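Local coordinates for protein glucokinase (Leishmania braziliensis MHOM/BR/75/M2904, PDB 6EDI) that probably phosphorylates D-glucose at the expense of ATP, as a glucokinase of the actin-like ATPase superfamily, seen here as an open-form dimer, at residues Pro343-Ser357 and Arg387-Ile399. Sequence-based numbering, arbitrary orientation.
Sequences PLTCVLMGDNVVANS and RTTFLRQVSSVNI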
loop_
_atom_site.group_PDB
_atom_site.type_symbol
_atom_site.label_atom_id
_atom_site.label_comp_id
_atom_site.label_asym_id
_atom_site.label_seq_id
_atom_site.Cartn_x
_atom_site.Cartn_y
_atom_site.Cartn_z
ATOM N N PRO A 343 -7.645 5.012 5.070
ATOM C CA PRO A 343 -8.576 4.948 3.948
ATOM C C PRO A 343 -9.848 5.737 4.214
ATOM O O PRO A 343 -10.255 5.883 5.363
ATOM C CB PRO A 343 -8.892 3.435 3.842
ATOM C CG PRO A 343 -8.735 2.921 5.251
ATOM C CD PRO A 343 -7.584 3.743 5.821
ATOM N N LEU A 344 -10.468 6.238 3.149
ATOM C CA LEU A 344 -11.804 6.831 3.238
ATOM C C LEU A 344 -12.805 5.750 3.630
ATOM O O LEU A 344 -13.700 5.959 4.459
ATOM C CB LEU A 344 -12.201 7.432 1.877
ATOM C CG LEU A 344 -13.527 8.186 1.759
ATOM C CD1 LEU A 344 -13.662 9.226 2.877
ATOM C CD2 LEU A 344 -13.704 8.819 0.362
ATOM N N THR A 345 -12.641 4.584 3.019
ATOM C CA THR A 345 -13.545 3.476 3.264
ATOM C C THR A 345 -12.767 2.199 3.501
ATOM O O THR A 345 -11.617 2.043 3.062
ATOM C CB THR A 345 -14.504 3.247 2.085
ATOM O OG1 THR A 345 -13.741 2.941 0.913
ATOM C CG2 THR A 345 -15.383 4.482 1.830
ATOM N N CYS A 346 -13.398 1.275 4.202
ATOM C CA CYS A 346 -12.867 -0.067 4.306
ATOM C C CYS A 346 -14.018 -1.000 4.008
ATOM O O CYS A 346 -15.104 -0.839 4.560
ATOM C CB CYS A 346 -12.327 -0.340 5.702
ATOM S SG CYS A 346 -11.839 -2.046 5.970
ATOM N N VAL A 347 -13.774 -1.950 3.114
ATOM C CA VAL A 347 -14.810 -2.872 2.662
ATOM C C VAL A 347 -14.510 -4.295 3.108
ATOM O O VAL A 347 -13.417 -4.825 2.869
ATOM C CB VAL A 347 -14.927 -2.859 1.142
ATOM C CG1 VAL A 347 -15.792 -4.041 0.671
ATOM C CG2 VAL A 347 -15.493 -1.533 0.657
ATOM N N LEU A 348 -15.493 -4.924 3.746
ATOM C CA LEU A 348 -15.369 -6.324 4.130
ATOM C C LEU A 348 -16.219 -7.108 3.148
ATOM O O LEU A 348 -17.422 -6.859 3.034
ATOM C CB LEU A 348 -15.864 -6.542 5.566
ATOM C CG LEU A 348 -14.988 -6.163 6.766
ATOM C CD1 LEU A 348 -14.609 -4.711 6.735
ATOM C CD2 LEU A 348 -15.705 -6.502 8.094
ATOM N N MET A 349 -15.607 -8.040 2.422
ATOM C CA MET A 349 -16.343 -8.707 1.349
ATOM C C MET A 349 -16.041 -10.196 1.192
ATOM O O MET A 349 -15.317 -10.793 1.999
ATOM C CB MET A 349 -16.125 -7.949 0.036
ATOM C CG MET A 349 -14.779 -8.177 -0.637
ATOM S SD MET A 349 -14.630 -7.120 -2.100
ATOM C CE MET A 349 -13.532 -8.052 -3.137
ATOM N N GLY A 350 -16.633 -10.810 0.171
ATOM C CA GLY A 350 -16.472 -12.242 -0.037
ATOM C C GLY A 350 -17.698 -13.050 0.367
ATOM O O GLY A 350 -18.557 -12.561 1.117
ATOM N N ASP A 351 -17.768 -14.284 -0.125
ATOM C CA ASP A 351 -18.907 -15.178 0.133
ATOM C C ASP A 351 -19.208 -15.378 1.628
ATOM O O ASP A 351 -20.371 -15.333 2.046
ATOM C CB ASP A 351 -18.676 -16.541 -0.536
ATOM C CG ASP A 351 -18.452 -16.434 -2.030
ATOM O OD1 ASP A 351 -19.159 -15.642 -2.692
ATOM O OD2 ASP A 351 -17.565 -17.151 -2.547
ATOM N N ASN A 352 -18.161 -15.588 2.425
ATOM C CA ASN A 352 -18.321 -15.726 3.867
ATOM C C ASN A 352 -18.942 -14.524 4.548
ATOM O O ASN A 352 -19.788 -14.679 5.415
ATOM C CB ASN A 352 -17.005 -16.096 4.548
ATOM C CG ASN A 352 -16.743 -17.593 4.531
ATOM O OD1 ASN A 352 -15.616 -18.032 4.307
ATOM N ND2 ASN A 352 -17.794 -18.390 4.766
ATOM N N VAL A 353 -18.536 -13.320 4.163
ATOM C CA VAL A 353 -19.121 -12.140 4.773
ATOM C C VAL A 353 -20.587 -12.020 4.398
ATOM O O VAL A 353 -21.421 -11.669 5.236
ATOM C CB VAL A 353 -18.325 -10.875 4.429
ATOM C CG1 VAL A 353 -19.178 -9.610 4.599
ATOM C CG2 VAL A 353 -17.108 -10.828 5.314
ATOM N N VAL A 354 -20.906 -12.335 3.150
ATOM C CA VAL A 354 -22.307 -12.323 2.720
ATOM C C VAL A 354 -23.102 -13.368 3.511
ATOM O O VAL A 354 -24.167 -13.077 4.065
ATOM C CB VAL A 354 -22.449 -12.595 1.210
ATOM C CG1 VAL A 354 -23.899 -12.922 0.864
ATOM C CG2 VAL A 354 -21.959 -11.384 0.392
ATOM N N ALA A 355 -22.552 -14.570 3.585
ATOM C CA ALA A 355 -23.229 -15.697 4.255
ATOM C C ALA A 355 -23.490 -15.451 5.743
ATOM O O ALA A 355 -24.481 -15.938 6.295
ATOM C CB ALA A 355 -22.428 -16.966 4.082
ATOM N N ASN A 356 -22.592 -14.703 6.384
ATOM C CA ASN A 356 -22.698 -14.417 7.806
ATOM C C ASN A 356 -23.358 -13.069 8.086
ATOM O O ASN A 356 -23.113 -12.441 9.119
ATOM C CB ASN A 356 -21.319 -14.451 8.460
ATOM C CG ASN A 356 -20.681 -15.832 8.447
ATOM O OD1 ASN A 356 -21.315 -16.836 8.130
ATOM N ND2 ASN A 356 -19.409 -15.882 8.822
ATOM N N SER A 357 -24.194 -12.622 7.156
ATOM C CA SER A 357 -24.920 -11.375 7.332
ATOM C C SER A 357 -25.652 -11.308 8.677
ATOM O O SER A 357 -25.688 -10.249 9.313
ATOM C CB SER A 357 -25.901 -11.168 6.187
ATOM O OG SER A 357 -26.467 -9.878 6.274
ATOM N N ARG A 387 -12.125 7.805 11.377
ATOM C CA ARG A 387 -12.344 8.611 10.173
ATOM C C ARG A 387 -12.935 7.777 9.047
ATOM O O ARG A 387 -13.552 8.315 8.125
ATOM C CB ARG A 387 -11.037 9.240 9.694
ATOM C CG ARG A 387 -10.373 10.152 10.718
ATOM C CD ARG A 387 -9.056 10.667 10.169
ATOM N NE ARG A 387 -8.374 11.590 11.080
ATOM C CZ ARG A 387 -7.262 12.245 10.772
ATOM N NH1 ARG A 387 -6.724 12.084 9.572
ATOM N NH2 ARG A 387 -6.693 13.063 11.656
ATOM N N THR A 388 -12.738 6.462 9.136
ATOM C CA THR A 388 -13.037 5.539 8.041
ATOM C C THR A 388 -14.455 4.963 8.079
ATOM O O THR A 388 -14.915 4.474 9.112
ATOM C CB THR A 388 -11.991 4.388 8.004
ATOM O OG1 THR A 388 -10.685 4.947 7.804
ATOM C CG2 THR A 388 -12.296 3.399 6.880
ATOM N N THR A 389 -15.134 5.026 6.936
ATOM C CA THR A 389 -16.455 4.443 6.758
ATOM C C THR A 389 -16.281 2.967 6.418
ATOM O O THR A 389 -15.555 2.637 5.476
ATOM C CB THR A 389 -17.201 5.174 5.618
ATOM O OG1 THR A 389 -17.445 6.530 6.011
ATOM C CG2 THR A 389 -18.521 4.497 5.278
ATOM N N PHE A 390 -16.918 2.078 7.188
ATOM C CA PHE A 390 -16.831 0.637 6.926
ATOM C C PHE A 390 -18.067 0.134 6.213
ATOM O O PHE A 390 -19.187 0.544 6.534
ATOM C CB PHE A 390 -16.639 -0.172 8.209
ATOM C CG PHE A 390 -15.199 -0.315 8.632
ATOM C CD1 PHE A 390 -14.417 0.807 8.883
ATOM C CD2 PHE A 390 -14.635 -1.569 8.793
ATOM C CE1 PHE A 390 -13.094 0.669 9.281
ATOM C CE2 PHE A 390 -13.331 -1.723 9.192
ATOM C CZ PHE A 390 -12.547 -0.606 9.432
ATOM N N LEU A 391 -17.840 -0.727 5.227
ATOM C CA LEU A 391 -18.911 -1.323 4.429
ATOM C C LEU A 391 -18.781 -2.844 4.437
ATOM O O LEU A 391 -17.690 -3.376 4.633
ATOM C CB LEU A 391 -18.863 -0.813 2.980
ATOM C CG LEU A 391 -18.862 0.687 2.695
ATOM C CD1 LEU A 391 -18.841 0.899 1.189
ATOM C CD2 LEU A 391 -20.072 1.378 3.312
ATOM N N ARG A 392 -19.898 -3.522 4.174
ATOM C CA ARG A 392 -20.023 -4.973 4.196
ATOM C C ARG A 392 -20.728 -5.437 2.940
ATOM O O ARG A 392 -21.797 -4.921 2.630
ATOM C CB ARG A 392 -20.987 -5.327 5.305
ATOM C CG ARG A 392 -20.448 -6.060 6.442
ATOM C CD ARG A 392 -21.576 -6.122 7.426
ATOM N NE ARG A 392 -22.696 -6.815 6.822
ATOM C CZ ARG A 392 -23.967 -6.519 7.050
ATOM N NH1 ARG A 392 -24.269 -5.543 7.884
ATOM N NH2 ARG A 392 -24.919 -7.213 6.450
ATOM N N GLN A 393 -20.191 -6.440 2.254
ATOM C CA GLN A 393 -20.912 -7.029 1.126
ATOM C C GLN A 393 -22.155 -7.783 1.605
ATOM O O GLN A 393 -22.083 -8.550 2.562
ATOM C CB GLN A 393 -20.011 -7.982 0.337
ATOM C CG GLN A 393 -20.608 -8.328 -1.018
ATOM C CD GLN A 393 -19.743 -9.243 -1.848
ATOM O OE1 GLN A 393 -18.581 -9.492 -1.520
ATOM N NE2 GLN A 393 -20.322 -9.776 -2.934
ATOM N N VAL A 394 -23.288 -7.577 0.925
ATOM C CA VAL A 394 -24.526 -8.282 1.269
ATOM C C VAL A 394 -25.106 -9.099 0.120
ATOM O O VAL A 394 -25.896 -10.019 0.354
ATOM C CB VAL A 394 -25.605 -7.322 1.806
ATOM C CG1 VAL A 394 -25.136 -6.665 3.094
ATOM C CG2 VAL A 394 -25.965 -6.262 0.759
ATOM N N SER A 395 -24.750 -8.758 -1.119
ATOM C CA SER A 395 -25.296 -9.464 -2.284
ATOM C C SER A 395 -24.166 -10.111 -3.064
ATOM O O SER A 395 -23.170 -9.449 -3.389
ATOM C CB SER A 395 -26.052 -8.506 -3.217
ATOM O OG SER A 395 -26.897 -7.608 -2.516
ATOM N N SER A 396 -24.315 -11.393 -3.375
ATOM C CA SER A 396 -23.304 -12.102 -4.149
ATOM C C SER A 396 -23.250 -11.562 -5.572
ATOM O O SER A 396 -24.245 -11.057 -6.093
ATOM C CB SER A 396 -23.594 -13.602 -4.163
ATOM O OG SER A 396 -23.414 -14.142 -2.869
ATOM N N VAL A 397 -22.083 -11.661 -6.195
ATOM C CA VAL A 397 -21.885 -11.117 -7.534
ATOM C C VAL A 397 -20.551 -11.605 -8.047
ATOM O O VAL A 397 -19.688 -11.974 -7.257
ATOM C CB VAL A 397 -21.952 -9.568 -7.540
ATOM C CG1 VAL A 397 -20.711 -8.955 -6.898
ATOM C CG2 VAL A 397 -22.140 -9.047 -8.960
ATOM N N ASN A 398 -20.382 -11.650 -9.365
ATOM C CA ASN A 398 -19.119 -12.090 -9.918
ATOM C C ASN A 398 -18.142 -10.928 -9.895
ATOM O O ASN A 398 -17.853 -10.323 -10.932
ATOM C CB ASN A 398 -19.325 -12.640 -11.327
ATOM C CG ASN A 398 -20.187 -13.887 -11.331
ATOM O OD1 ASN A 398 -19.712 -14.972 -11.014
ATOM N ND2 ASN A 398 -21.465 -13.735 -11.666
ATOM N N ILE A 399 -17.677 -10.611 -8.687
ATOM C CA ILE A 399 -16.896 -9.409 -8.422
ATOM C C ILE A 399 -15.584 -9.428 -9.195
ATOM O O ILE A 399 -15.132 -8.394 -9.675
ATOM C CB ILE A 399 -16.642 -9.197 -6.897
ATOM C CG1 ILE A 399 -16.280 -7.739 -6.623
ATOM C CG2 ILE A 399 -15.555 -10.100 -6.372
ATOM C CD1 ILE A 399 -17.430 -6.838 -6.851
HETATM O O HOH W 1 -15.148 8.088 5.823
#
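Gln393 reaches from the end of strand 389-393 across to the turn that follows strand 345-348. Its CB lies against Met349 CB, and CG, set anti to the backbone N (chi1 -166°), meets Val354 CG2 at 3.6 Å. The extended chain then brings the amide carbon CD alongside the same methyl, with OE1 and NE2 beyond it. There OE1 accepts the Gly350 N-H at 2.9 Å, a nearly straight bond (168° at the hydrogen) whose donor is tilted from the carbonyl plane, while NE2 donates to Ser395 O at 2.9 Å. Glutamine suits the place because one side chain supplies both an acceptor and a donor, so the amide's rotation is fixed: OE1 ties the strand end to the Gly350 turn, and NE2 braces the side chain against its own following loop. Gly350, at the N-cap of helix 351-355, has a positive phi (104°) at which a side chain would press on the preceding carbonyl.

Upstream the two strands run parallel, with Cys346 N, Leu348 N, Thr389 N, Leu391 N and Gln393 N all donating across the gap. They are inner strands of a mixed six-stranded sheet, flanked by strands 205-210 and 178-182, in a fold of the actin-like ATPase type; the helical connection between these two adjacent parallel strands makes a beta-alpha-beta crossover.

On the face covered by helix 317-341, Cys346 suits its place by using both side-chain atoms on one face of the Phe390 ring: CB makes a CH-pi contact almost on the ring normal, 3.7 Å from the centroid, and SG a sulfur-aromatic contact at 4.0 Å from it. Leu348 CD1 approaches the ring obliquely, and Trp182 also meets it. Farther back, Thr388 OG1 donates to Pro343 O at 2.6 Å, and a water links Leu344 O, Arg387 O and Thr389 OG1, the last also bonded to Gly184 N.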